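Long-range contacts in uncharacterized sugar kinase PH1459 (Pyrococcus horikoshii, PDB 3EWM), which probably phosphorylates a sugar at the expense of ATP, as a fructokinase-like member of the PfkB carbohydrate kinase family: residues Ala5-Leu10 with Ser51-Val56; Ser44-Lys49 with Met250-Val255; Ile127-Ser132 with Leu156-Val161; Lys150-Ser155 with Ile183-Ile188. All blocks are in the same frame, centred on the assembly; numbering follows the deposited sequence.

Contact 1. Residues Ala5-Leu10 with Ser51-Val56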
loop_
_atom_site.group_PDB
_atom_site.type_symbol
_atom_site.label_atom_id
_atom_site.label_comp_id
_atom_site.label_asym_id
_atom_site.label_seq_id
_atom_site.Cartn_x
_atom_site.Cartn_y
_atom_site.Cartn_z
ATOM N N ALA A 5 -22.727 14.941 -4.974
ATOM C CA ALA A 5 -22.183 13.603 -4.721
ATOM C C ALA A 5 -20.917 13.441 -5.516
ATOM O O ALA A 5 -20.879 13.751 -6.708
ATOM C CB ALA A 5 -23.176 12.521 -5.094
ATOM N N SER A 6 -19.875 12.953 -4.862
ATOM C CA SER A 6 -18.663 12.599 -5.571
ATOM C C SER A 6 -18.523 11.091 -5.593
ATOM O O SER A 6 -18.922 10.394 -4.652
ATOM C CB SER A 6 -17.446 13.250 -4.929
ATOM O OG SER A 6 -17.596 14.660 -4.919
ATOM N N ILE A 7 -18.001 10.579 -6.692
ATOM C CA ILE A 7 -17.827 9.146 -6.815
ATOM C C ILE A 7 -16.465 8.849 -7.375
ATOM O O ILE A 7 -16.057 9.418 -8.382
ATOM C CB ILE A 7 -18.971 8.434 -7.636
ATOM C CG1 ILE A 7 -18.707 6.923 -7.731
ATOM C CG2 ILE A 7 -19.186 9.072 -9.027
ATOM C CD1 ILE A 7 -19.831 6.135 -8.411
ATOM N N GLY A 8 -15.755 7.954 -6.708
ATOM C CA GLY A 8 -14.464 7.507 -7.203
ATOM C C GLY A 8 -13.545 7.127 -6.056
ATOM O O GLY A 8 -14.004 6.693 -5.001
ATOM N N GLU A 9 -12.252 7.339 -6.275
ATOM C CA GLU A 9 -11.214 6.838 -5.416
ATOM C C GLU A 9 -11.218 7.529 -4.051
ATOM O O GLU A 9 -11.339 8.755 -3.953
ATOM C CB GLU A 9 -9.838 6.940 -6.102
ATOM C CG GLU A 9 -9.309 8.318 -6.320
ATOM C CD GLU A 9 -9.818 8.995 -7.580
ATOM O OE1 GLU A 9 -10.848 8.560 -8.147
ATOM O OE2 GLU A 9 -9.193 10.012 -7.969
ATOM N N LEU A 10 -11.102 6.706 -3.021
ATOM C CA LEU A 10 -10.917 7.166 -1.656
ATOM C C LEU A 10 -9.817 6.300 -1.122
ATOM O O LEU A 10 -9.904 5.052 -1.147
ATOM C CB LEU A 10 -12.204 7.021 -0.827
ATOM C CG LEU A 10 -12.109 7.201 0.698
ATOM C CD1 LEU A 10 -11.635 8.600 1.090
ATOM C CD2 LEU A 10 -13.448 6.853 1.389
ATOM N N SER A 51 -21.725 14.122 -0.421
ATOM C CA SER A 51 -21.729 12.679 -0.232
ATOM C C SER A 51 -20.652 12.079 -1.099
ATOM O O SER A 51 -20.428 12.518 -2.227
ATOM C CB SER A 51 -23.064 12.066 -0.669
ATOM O OG SER A 51 -24.108 12.423 0.198
ATOM N N LEU A 52 -19.982 11.065 -0.575
ATOM C CA LEU A 52 -18.971 10.379 -1.333
ATOM C C LEU A 52 -19.348 8.923 -1.499
ATOM O O LEU A 52 -19.669 8.227 -0.538
ATOM C CB LEU A 52 -17.601 10.516 -0.658
ATOM C CG LEU A 52 -16.445 9.751 -1.321
ATOM C CD1 LEU A 52 -16.117 10.324 -2.713
ATOM C CD2 LEU A 52 -15.237 9.805 -0.401
ATOM N N ILE A 53 -19.329 8.483 -2.742
ATOM C CA ILE A 53 -19.533 7.089 -3.058
ATOM C C ILE A 53 -18.186 6.515 -3.409
ATOM O O ILE A 53 -17.523 6.956 -4.351
ATOM C CB ILE A 53 -20.526 6.915 -4.218
ATOM C CG1 ILE A 53 -21.933 7.306 -3.746
ATOM C CG2 ILE A 53 -20.472 5.447 -4.784
ATOM C CD1 ILE A 53 -22.783 7.861 -4.856
ATOM N N SER A 54 -17.777 5.525 -2.632
ATOM C CA SER A 54 -16.498 4.907 -2.814
ATOM C C SER A 54 -16.491 3.554 -2.123
ATOM O O SER A 54 -17.541 3.048 -1.686
ATOM C CB SER A 54 -15.376 5.796 -2.281
ATOM O OG SER A 54 -14.142 5.311 -2.768
ATOM N N LYS A 55 -15.304 2.967 -2.025
ATOM C CA LYS A 55 -15.196 1.654 -1.441
ATOM C C LYS A 55 -13.843 1.586 -0.783
ATOM O O LYS A 55 -12.828 1.958 -1.390
ATOM C CB LYS A 55 -15.330 0.567 -2.521
ATOM C CG LYS A 55 -15.797 -0.780 -1.975
ATOM C CD LYS A 55 -16.083 -1.740 -3.104
ATOM C CE LYS A 55 -16.480 -3.112 -2.584
ATOM N NZ LYS A 55 -16.827 -4.036 -3.699
ATOM N N VAL A 56 -13.840 1.150 0.471
ATOM C CA VAL A 56 -12.584 0.986 1.221
ATOM C C VAL A 56 -12.511 -0.460 1.684
ATOM O O VAL A 56 -13.477 -1.217 1.540
ATOM C CB VAL A 56 -12.500 1.954 2.441
ATOM C CG1 VAL A 56 -12.404 3.408 1.978
ATOM C CG2 VAL A 56 -13.697 1.773 3.372
HETATM O O HOH W 1 -19.335 15.610 -2.819
HETATM O O HOH W 2 -10.182 2.426 -0.867
#

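Contact 2. Residues Ser44-Lys49 with Met250-Val255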
loop_
_atom_site.group_PDB
_atom_site.type_symbol
_atom_site.label_atom_id
_atom_site.label_comp_id
_atom_site.label_asym_id
_atom_site.label_seq_id
_atom_site.Cartn_x
_atom_site.Cartn_y
_atom_site.Cartn_z
ATOM N N SER A 44 -18.369 20.198 1.325
ATOM C CA SER A 44 -18.830 20.279 2.698
ATOM C C SER A 44 -18.309 21.518 3.407
ATOM O O SER A 44 -19.060 22.195 4.083
ATOM C CB SER A 44 -18.450 19.030 3.483
ATOM O OG SER A 44 -18.992 19.110 4.796
ATOM N N ARG A 45 -17.025 21.829 3.234
ATOM C CA ARG A 45 -16.451 23.008 3.873
ATOM C C ARG A 45 -17.069 24.324 3.419
ATOM O O ARG A 45 -17.156 25.289 4.195
ATOM C CB ARG A 45 -14.953 23.030 3.679
ATOM C CG ARG A 45 -14.288 22.011 4.529
ATOM C CD ARG A 45 -12.864 22.319 4.632
ATOM N NE ARG A 45 -12.113 21.275 5.300
ATOM C CZ ARG A 45 -10.804 21.166 5.179
ATOM N NH1 ARG A 45 -10.164 22.038 4.415
ATOM N NH2 ARG A 45 -10.144 20.205 5.807
ATOM N N LEU A 46 -17.503 24.347 2.169
ATOM C CA LEU A 46 -18.216 25.473 1.589
ATOM C C LEU A 46 -19.699 25.540 1.999
ATOM O O LEU A 46 -20.428 26.411 1.528
ATOM C CB LEU A 46 -18.100 25.409 0.067
ATOM C CG LEU A 46 -16.672 25.495 -0.447
ATOM C CD1 LEU A 46 -16.652 25.435 -1.963
ATOM C CD2 LEU A 46 -16.030 26.779 0.048
ATOM N N GLY A 47 -20.128 24.610 2.846
ATOM C CA GLY A 47 -21.469 24.636 3.463
ATOM C C GLY A 47 -22.546 23.869 2.722
ATOM O O GLY A 47 -23.747 24.023 3.013
ATOM N N VAL A 48 -22.129 23.034 1.769
ATOM C CA VAL A 48 -23.067 22.308 0.915
ATOM C C VAL A 48 -23.057 20.820 1.277
ATOM O O VAL A 48 -21.993 20.265 1.519
ATOM C CB VAL A 48 -22.722 22.514 -0.578
ATOM C CG1 VAL A 48 -23.480 21.552 -1.474
ATOM C CG2 VAL A 48 -22.993 23.956 -0.982
ATOM N N LYS A 49 -24.240 20.203 1.330
ATOM C CA LYS A 49 -24.366 18.751 1.563
ATOM C C LYS A 49 -23.531 17.976 0.548
ATOM O O LYS A 49 -23.680 18.148 -0.664
ATOM C CB LYS A 49 -25.822 18.280 1.466
ATOM C CG LYS A 49 -26.664 18.508 2.705
ATOM C CD LYS A 49 -28.129 18.055 2.450
ATOM C CE LYS A 49 -28.955 19.127 1.739
ATOM N NZ LYS A 49 -30.433 18.828 1.786
HETATM N N MSE A 250 -12.096 22.760 -7.762
HETATM C CA MSE A 250 -13.244 21.964 -8.219
HETATM C C MSE A 250 -14.438 22.134 -7.287
HETATM O O MSE A 250 -15.554 22.373 -7.740
HETATM C CB MSE A 250 -12.881 20.469 -8.350
HETATM C CG MSE A 250 -13.983 19.602 -8.947
HETATM SE SE MSE A 250 -14.676 20.293 -10.646
HETATM C CE MSE A 250 -14.625 18.633 -11.705
ATOM N N ALA A 251 -14.199 21.986 -5.987
ATOM C CA ALA A 251 -15.266 22.153 -5.005
ATOM C C ALA A 251 -15.969 23.505 -5.172
ATOM O O ALA A 251 -17.189 23.564 -5.266
ATOM C CB ALA A 251 -14.724 21.997 -3.594
ATOM N N ALA A 252 -15.173 24.570 -5.264
ATOM C CA ALA A 252 -15.701 25.918 -5.483
ATOM C C ALA A 252 -16.523 26.020 -6.754
ATOM O O ALA A 252 -17.539 26.707 -6.787
ATOM C CB ALA A 252 -14.567 26.924 -5.536
ATOM N N LEU A 253 -16.060 25.372 -7.821
ATOM C CA LEU A 253 -16.744 25.472 -9.093
ATOM C C LEU A 253 -18.125 24.843 -8.991
ATOM O O LEU A 253 -19.118 25.411 -9.455
ATOM C CB LEU A 253 -15.940 24.795 -10.197
ATOM C CG LEU A 253 -16.397 25.192 -11.596
ATOM C CD1 LEU A 253 -15.945 26.625 -11.893
ATOM C CD2 LEU A 253 -15.830 24.231 -12.628
ATOM N N LEU A 254 -18.153 23.663 -8.384
ATOM C CA LEU A 254 -19.367 22.887 -8.223
ATOM C C LEU A 254 -20.341 23.567 -7.281
ATOM O O LEU A 254 -21.521 23.678 -7.589
ATOM C CB LEU A 254 -19.025 21.480 -7.736
ATOM C CG LEU A 254 -18.160 20.680 -8.728
ATOM C CD1 LEU A 254 -18.137 19.214 -8.349
ATOM C CD2 LEU A 254 -18.681 20.860 -10.172
ATOM N N VAL A 255 -19.844 24.027 -6.142
ATOM C CA VAL A 255 -20.685 24.800 -5.218
ATOM C C VAL A 255 -21.206 26.085 -5.887
ATOM O O VAL A 255 -22.390 26.386 -5.780
ATOM C CB VAL A 255 -19.973 25.067 -3.874
ATOM C CG1 VAL A 255 -20.751 26.058 -3.043
ATOM C CG2 VAL A 255 -19.822 23.742 -3.088
#

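Contact 3. Residues Ile127-Ser132 with Leu156-Val161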
loop_
_atom_site.group_PDB
_atom_site.type_symbol
_atom_site.label_atom_id
_atom_site.label_comp_id
_atom_site.label_asym_id
_atom_site.label_seq_id
_atom_site.Cartn_x
_atom_site.Cartn_y
_atom_site.Cartn_z
ATOM N N ILE A 127 -25.559 17.626 -8.421
ATOM C CA ILE A 127 -24.314 17.479 -9.160
ATOM C C ILE A 127 -23.640 16.187 -8.715
ATOM O O ILE A 127 -23.573 15.891 -7.519
ATOM C CB ILE A 127 -23.351 18.650 -8.947
ATOM C CG1 ILE A 127 -24.046 19.986 -9.236
ATOM C CG2 ILE A 127 -22.052 18.463 -9.801
ATOM C CD1 ILE A 127 -23.148 21.184 -9.067
ATOM N N VAL A 128 -23.170 15.423 -9.691
ATOM C CA VAL A 128 -22.346 14.238 -9.423
ATOM C C VAL A 128 -20.950 14.441 -10.008
ATOM O O VAL A 128 -20.777 14.745 -11.186
ATOM C CB VAL A 128 -22.986 12.938 -9.955
ATOM C CG1 VAL A 128 -22.053 11.740 -9.766
ATOM C CG2 VAL A 128 -24.305 12.682 -9.254
ATOM N N ASN A 129 -19.961 14.274 -9.155
ATOM C CA ASN A 129 -18.589 14.560 -9.516
ATOM C C ASN A 129 -17.789 13.258 -9.620
ATOM O O ASN A 129 -17.833 12.417 -8.725
ATOM C CB ASN A 129 -17.992 15.448 -8.422
ATOM C CG ASN A 129 -16.517 15.580 -8.537
ATOM O OD1 ASN A 129 -16.001 15.956 -9.588
ATOM N ND2 ASN A 129 -15.815 15.258 -7.463
ATOM N N PHE A 130 -17.071 13.095 -10.725
ATOM C CA PHE A 130 -16.132 11.983 -10.859
ATOM C C PHE A 130 -14.860 12.417 -11.583
ATOM O O PHE A 130 -14.785 13.520 -12.151
ATOM C CB PHE A 130 -16.820 10.736 -11.473
ATOM C CG PHE A 130 -17.046 10.809 -12.960
ATOM C CD1 PHE A 130 -16.436 9.878 -13.804
ATOM C CD2 PHE A 130 -17.884 11.768 -13.518
ATOM C CE1 PHE A 130 -16.662 9.920 -15.185
ATOM C CE2 PHE A 130 -18.101 11.824 -14.895
ATOM C CZ PHE A 130 -17.488 10.903 -15.723
ATOM N N GLY A 131 -13.842 11.577 -11.510
ATOM C CA GLY A 131 -12.528 11.887 -12.056
ATOM C C GLY A 131 -12.063 10.647 -12.779
ATOM O O GLY A 131 -12.729 9.595 -12.707
ATOM N N SER A 132 -10.946 10.771 -13.487
ATOM C CA SER A 132 -10.500 9.681 -14.348
ATOM C C SER A 132 -9.802 8.532 -13.608
ATOM O O SER A 132 -9.766 7.414 -14.101
ATOM C CB SER A 132 -9.650 10.205 -15.493
ATOM O OG SER A 132 -8.320 10.416 -15.098
ATOM N N LEU A 156 -26.482 17.244 -12.878
ATOM C CA LEU A 156 -25.294 17.712 -13.572
ATOM C C LEU A 156 -24.103 16.791 -13.268
ATOM O O LEU A 156 -23.920 16.333 -12.137
ATOM C CB LEU A 156 -24.963 19.149 -13.165
ATOM C CG LEU A 156 -26.019 20.179 -13.531
ATOM C CD1 LEU A 156 -25.645 21.555 -13.022
ATOM C CD2 LEU A 156 -26.232 20.189 -15.054
ATOM N N ILE A 157 -23.315 16.528 -14.297
ATOM C CA ILE A 157 -22.172 15.655 -14.193
ATOM C C ILE A 157 -20.911 16.485 -14.330
ATOM O O ILE A 157 -20.777 17.277 -15.255
ATOM C CB ILE A 157 -22.222 14.552 -15.287
ATOM C CG1 ILE A 157 -23.446 13.659 -15.078
ATOM C CG2 ILE A 157 -20.934 13.741 -15.304
ATOM C CD1 ILE A 157 -23.869 12.950 -16.330
ATOM N N ALA A 158 -19.991 16.303 -13.398
ATOM C CA ALA A 158 -18.717 17.012 -13.438
ATOM C C ALA A 158 -17.577 16.007 -13.455
ATOM O O ALA A 158 -17.595 15.012 -12.717
ATOM C CB ALA A 158 -18.598 17.964 -12.238
ATOM N N PHE A 159 -16.587 16.269 -14.310
ATOM C CA PHE A 159 -15.503 15.337 -14.533
ATOM C C PHE A 159 -14.178 16.089 -14.500
ATOM O O PHE A 159 -13.982 17.024 -15.257
ATOM C CB PHE A 159 -15.704 14.613 -15.871
ATOM C CG PHE A 159 -14.643 13.573 -16.177
ATOM C CD1 PHE A 159 -14.556 12.405 -15.431
ATOM C CD2 PHE A 159 -13.733 13.772 -17.204
ATOM C CE1 PHE A 159 -13.602 11.433 -15.721
ATOM C CE2 PHE A 159 -12.762 12.817 -17.503
ATOM C CZ PHE A 159 -12.700 11.629 -16.756
ATOM N N ASP A 160 -13.337 15.719 -13.547
ATOM C CA ASP A 160 -11.967 16.172 -13.471
ATOM C C ASP A 160 -11.167 15.153 -14.272
ATOM O O ASP A 160 -11.124 13.974 -13.938
ATOM C CB ASP A 160 -11.554 16.205 -12.000
ATOM C CG ASP A 160 -10.128 16.652 -11.784
ATOM O OD1 ASP A 160 -9.439 17.062 -12.747
ATOM O OD2 ASP A 160 -9.696 16.562 -10.617
ATOM N N VAL A 161 -10.571 15.603 -15.366
ATOM C CA VAL A 161 -9.823 14.721 -16.241
ATOM C C VAL A 161 -8.682 14.068 -15.435
ATOM O O VAL A 161 -8.403 12.877 -15.590
ATOM C CB VAL A 161 -9.300 15.499 -17.488
ATOM C CG1 VAL A 161 -8.384 14.644 -18.317
ATOM C CG2 VAL A 161 -10.498 16.008 -18.328
#

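Contact 4. Residues Lys150-Ser155 with Ile183-Ile188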
loop_
_atom_site.group_PDB
_atom_site.type_symbol
_atom_site.label_atom_id
_atom_site.label_comp_id
_atom_site.label_asym_id
_atom_site.label_seq_id
_atom_site.Cartn_x
_atom_site.Cartn_y
_atom_site.Cartn_z
ATOM N N LYS A 150 -26.536 6.482 -16.023
ATOM C CA LYS A 150 -27.856 6.393 -15.384
ATOM C C LYS A 150 -28.398 7.769 -14.996
ATOM O O LYS A 150 -29.593 8.045 -15.177
ATOM C CB LYS A 150 -27.788 5.522 -14.123
ATOM C CG LYS A 150 -29.149 5.176 -13.557
ATOM C CD LYS A 150 -29.167 5.326 -12.060
ATOM C CE LYS A 150 -29.765 6.632 -11.595
ATOM N NZ LYS A 150 -31.258 6.561 -11.617
ATOM N N ILE A 151 -27.530 8.621 -14.452
ATOM C CA ILE A 151 -27.954 9.942 -13.963
ATOM C C ILE A 151 -27.880 11.078 -14.977
ATOM O O ILE A 151 -28.374 12.171 -14.701
ATOM C CB ILE A 151 -27.155 10.419 -12.740
ATOM C CG1 ILE A 151 -25.675 10.531 -13.086
ATOM C CG2 ILE A 151 -27.422 9.554 -11.527
ATOM C CD1 ILE A 151 -24.986 11.617 -12.321
ATOM N N LYS A 152 -27.232 10.842 -16.114
ATOM C CA LYS A 152 -27.208 11.806 -17.206
ATOM C C LYS A 152 -28.636 12.288 -17.470
ATOM O O LYS A 152 -29.544 11.477 -17.630
ATOM C CB LYS A 152 -26.612 11.169 -18.468
ATOM C CG LYS A 152 -26.460 12.137 -19.645
ATOM C CD LYS A 152 -25.238 13.014 -19.443
ATOM C CE LYS A 152 -25.551 14.467 -19.698
ATOM N NZ LYS A 152 -24.453 15.352 -19.197
ATOM N N GLY A 153 -28.823 13.608 -17.474
ATOM C CA GLY A 153 -30.153 14.204 -17.621
ATOM C C GLY A 153 -30.856 14.584 -16.323
ATOM O O GLY A 153 -31.669 15.519 -16.317
ATOM N N SER A 154 -30.558 13.863 -15.236
ATOM C CA SER A 154 -31.193 14.079 -13.914
ATOM C C SER A 154 -30.369 14.888 -12.914
ATOM O O SER A 154 -30.933 15.535 -12.026
ATOM C CB SER A 154 -31.547 12.744 -13.267
ATOM O OG SER A 154 -32.441 12.026 -14.092
ATOM N N SER A 155 -29.042 14.788 -13.020
ATOM C CA SER A 155 -28.103 15.577 -12.215
ATOM C C SER A 155 -27.057 16.085 -13.176
ATOM O O SER A 155 -26.764 15.417 -14.163
ATOM C CB SER A 155 -27.368 14.719 -11.182
ATOM O OG SER A 155 -28.225 13.853 -10.467
ATOM N N ILE A 183 -15.979 12.590 -20.811
ATOM C CA ILE A 183 -16.048 14.000 -21.142
ATOM C C ILE A 183 -17.387 14.290 -21.823
ATOM O O ILE A 183 -18.068 15.254 -21.483
ATOM C CB ILE A 183 -14.867 14.435 -22.029
ATOM C CG1 ILE A 183 -13.552 14.414 -21.216
ATOM C CG2 ILE A 183 -15.138 15.826 -22.572
ATOM C CD1 ILE A 183 -12.264 14.498 -22.059
ATOM N N LYS A 184 -17.771 13.418 -22.758
ATOM C CA LYS A 184 -19.035 13.562 -23.485
ATOM C C LYS A 184 -20.265 13.461 -22.578
ATOM O O LYS A 184 -21.298 14.051 -22.873
ATOM C CB LYS A 184 -19.106 12.573 -24.651
ATOM C CG LYS A 184 -18.238 13.024 -25.834
ATOM C CD LYS A 184 -18.310 12.052 -26.992
ATOM C CE LYS A 184 -17.801 12.703 -28.265
ATOM N NZ LYS A 184 -18.025 11.813 -29.449
ATOM N N LEU A 185 -20.126 12.753 -21.461
ATOM C CA LEU A 185 -21.197 12.642 -20.479
ATOM C C LEU A 185 -21.221 13.822 -19.529
ATOM O O LEU A 185 -22.235 14.081 -18.887
ATOM C CB LEU A 185 -21.070 11.348 -19.675
ATOM C CG LEU A 185 -21.391 10.022 -20.387
ATOM C CD1 LEU A 185 -20.666 8.914 -19.692
ATOM C CD2 LEU A 185 -22.900 9.764 -20.428
ATOM N N ALA A 186 -20.115 14.555 -19.451
ATOM C CA ALA A 186 -19.996 15.608 -18.451
ATOM C C ALA A 186 -20.573 16.943 -18.911
ATOM O O ALA A 186 -20.352 17.383 -20.036
ATOM C CB ALA A 186 -18.544 15.770 -18.001
ATOM N N ASP A 187 -21.316 17.569 -18.011
ATOM C CA ASP A 187 -21.742 18.952 -18.168
ATOM C C ASP A 187 -20.578 19.887 -17.891
ATOM O O ASP A 187 -20.419 20.900 -18.559
ATOM C CB ASP A 187 -22.841 19.249 -17.166
ATOM C CG ASP A 187 -24.074 18.419 -17.416
ATOM O OD1 ASP A 187 -24.830 18.774 -18.343
ATOM O OD2 ASP A 187 -24.277 17.430 -16.685
ATOM N N ILE A 188 -19.781 19.523 -16.889
ATOM C CA ILE A 188 -18.712 20.360 -16.385
ATOM C C ILE A 188 -17.461 19.537 -16.505
ATOM O O ILE A 188 -17.387 18.410 -16.003
ATOM C CB ILE A 188 -18.955 20.729 -14.901
ATOM C CG1 ILE A 188 -20.255 21.523 -14.757
ATOM C CG2 ILE A 188 -17.771 21.498 -14.321
ATOM C CD1 ILE A 188 -21.070 21.097 -13.546
HETATM O O HOH W 3 -24.705 17.233 -20.914
HETATM O O HOH W 4 -26.840 15.467 -16.852
#

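Contact 1. Residues Ala5-Leu10 with Ser51-Val56
Ser54 OG meets the flat Gly8 carbonyl in its plane and donates to Gly8 O over 2.6 Å. The hydroxyl is turned anti to the Ser54 backbone N (chi1 -166°), and this carries it across to the chain leaving strand 3-7. The strands themselves run parallel. Ser6 N donates to Ser51 O at 2.7 Å, and Ser6 O receives Ile53 N. Gly8 N then bonds Ile53 O at 3.1 Å.

One face of the sheet carries Ile7 and Ile53, with Ile7 CG1 3.7 Å from Ile53 CG2. Helix 119-124 covers this face through Ile121 and Val122. On the other face Leu52 CD1 lies 3.4 Å from Ser6 O. Past the strand, the Leu10 side chain points at strand 49-57, and its CD2 touches Val56 CG1 at 3.6 Å and Leu52 CD2 at 3.9 Å. Leu65 and Leu69 of helix 60-71 close over this leucine cluster. A water donates to both Leu10 O and Lys55 O, tying the two backbones together.

The arrangement is a parallel strand pair of the central sheet of the ribokinase-like fold, at the point where the chain leaves for the smaller four-stranded sheet.

Contact 2. Residues Ser44-Lys49 with Met250-Val255
Leu46 and Val48 pack against helix 245-259 from the two sides of a Schellman motif. The motif ends helix 35-45: Gly47 has positive phi, and Gly47 N bonds Ser44 O at 2.9 Å. The chain leaves the helix there, and the residues before and after the glycine both face the same helix. In PfkB kinases the start of that helix carries the GAGD signature.

No hydrogen bond crosses between the segments. The contact is apolar. Val255 is the shared partner. Its CG1 meets Val48 CG2 at 3.7 Å, and the two valines lie alongside with their branches running opposite ways. Its CG2 meets Leu46 CD1 at 3.8 Å. Val43 and Ile4 also touch both valines, so the cluster continues into helix 35-45 and strand 3-7.

The polar groups of Ser44 and Arg45 bond away from helix 245-259. Arg45 forms a salt bridge with Glu72 and donates to the carbonyls of Trp286 and Thr288. Ser44 OG bonds the carbonyl of Glu72.

Leu46 reaches furthest along the helix. Its CG stands anti to the carbonyl carbon (chi1 -61°), and its CD1 is pressed against the helix backbone, 3.8 Å from Ala251 C and 3.7 Å from Ala252 CA.

Contact 3. Residues Ile127-Ser132 with Leu156-Val161
Phe130 and Phe159 make the tight part of this contact. Phe159 CD1 sits 3.2 Å above the plane of the Phe130 ring, over its centre. The rings are oblique, with planes at 46° and centroids 4.5 Å apart. Ile157 reaches the edge of the Phe130 ring, its CG2 3.4 Å from Phe130 CE2. The Phe130 ring takes a position between its own backbone N and carbonyl carbon (chi1 77°), which lays it across the neighbouring strand. Phe159 CE1 and CZ run on past Gly131 to Ser132. Helices 140-151 and 172-185 cover this aromatic face, with Val144, Ile148, Leu179 and Ser182 among the residues touching it.

The backbones form parallel strands, joined by a beta-alpha-beta crossover through helix 140-151. Val128 N donates to Leu156 O at 2.7 Å. Val128 O accepts from Ala158 N, and Phe130 N donates to Ala158 O. Asp160 N donates to Phe130 O, and a weak bond from Ser132 N to Asp160 O follows. At the strand ends Ser132 OG donates to Val161 O.

The face of Ile127 and Leu156 is looser between these segments. Side chain to side chain, the nearest approach of Ile127 is 4.1 Å, CG1 to Leu156 CB, and Leu156 is partly exposed. Leu254 of helix 245-259 packs on Ala158 and Asn129, Met250 packs on Asn129, and Asn129 ND2 bonds Ser6 OG. Asp160 OD1 forms a long, weak ion pair with Lys190, an ATP-binding residue.

Contact 4. Residues Lys150-Ser155 with Ile183-Ile188
Lys152 and Leu185 bring two helix ends together, with Lys152 CA and Leu185 CA 6.9 Å apart. Helices 140-151 and 172-185 lie beside each other on one face of the central sheet of the ribokinase-like fold. Each leaves helical geometry here, at Lys152 and at Ala186. Just past helix 140-151, Ile151 O accepts from both Ser154 N and Ser155 N.

Lys152 carries the contact. Its chain starts anti to the backbone N (chi1 -176°), then bends twice and passes alongside Leu185, with Lys152 CD 4.1 Å from Leu185 CD2. Lys152 NZ donates to Leu185 O over 2.6 Å, from above the carbonyl plane. The C-terminal end of a helix would probably attract this positive charge. Lys152 NZ also forms a salt bridge with Asp187 OD2 at 3.3 Å, but as a hydrogen bond it is weak. The stronger partner of Asp187 OD2 is the backbone N of Ile157. One water accepts from Lys152 NZ and donates to Asp187 OD1, adding a second link between the two charges.

Ser155 OG turns to the carbonyl of Ala125, while its backbone joins in through a second water. That water accepts from Gly153 N at 2.8 Å and donates to Ser155 O at 2.7 Å and Asp187 OD2 at 3.2 Å.

Contacts 1, 2 and 3 are buried, whereas contact 4 is only partly so. Contacts 1 and 3 are parallel strand pairs of one sheet. Strands 3-7 and 127-131 are neighbours, and Ala5 O with Asn129 N probably forms one of the bonds between them. Contact 2 lacks such bonds and is wholly apolar. It brings helix 245-259 against the chain between helix 35-45 and strand 49-57, and the same helix reaches contact 3 through Leu254. Contact 4 lies at the other end of strand 156-160 from Asp160. Its chemistry is charge and water, yet Ile188 O probably accepts from Phe159 N, joining it to contact 3.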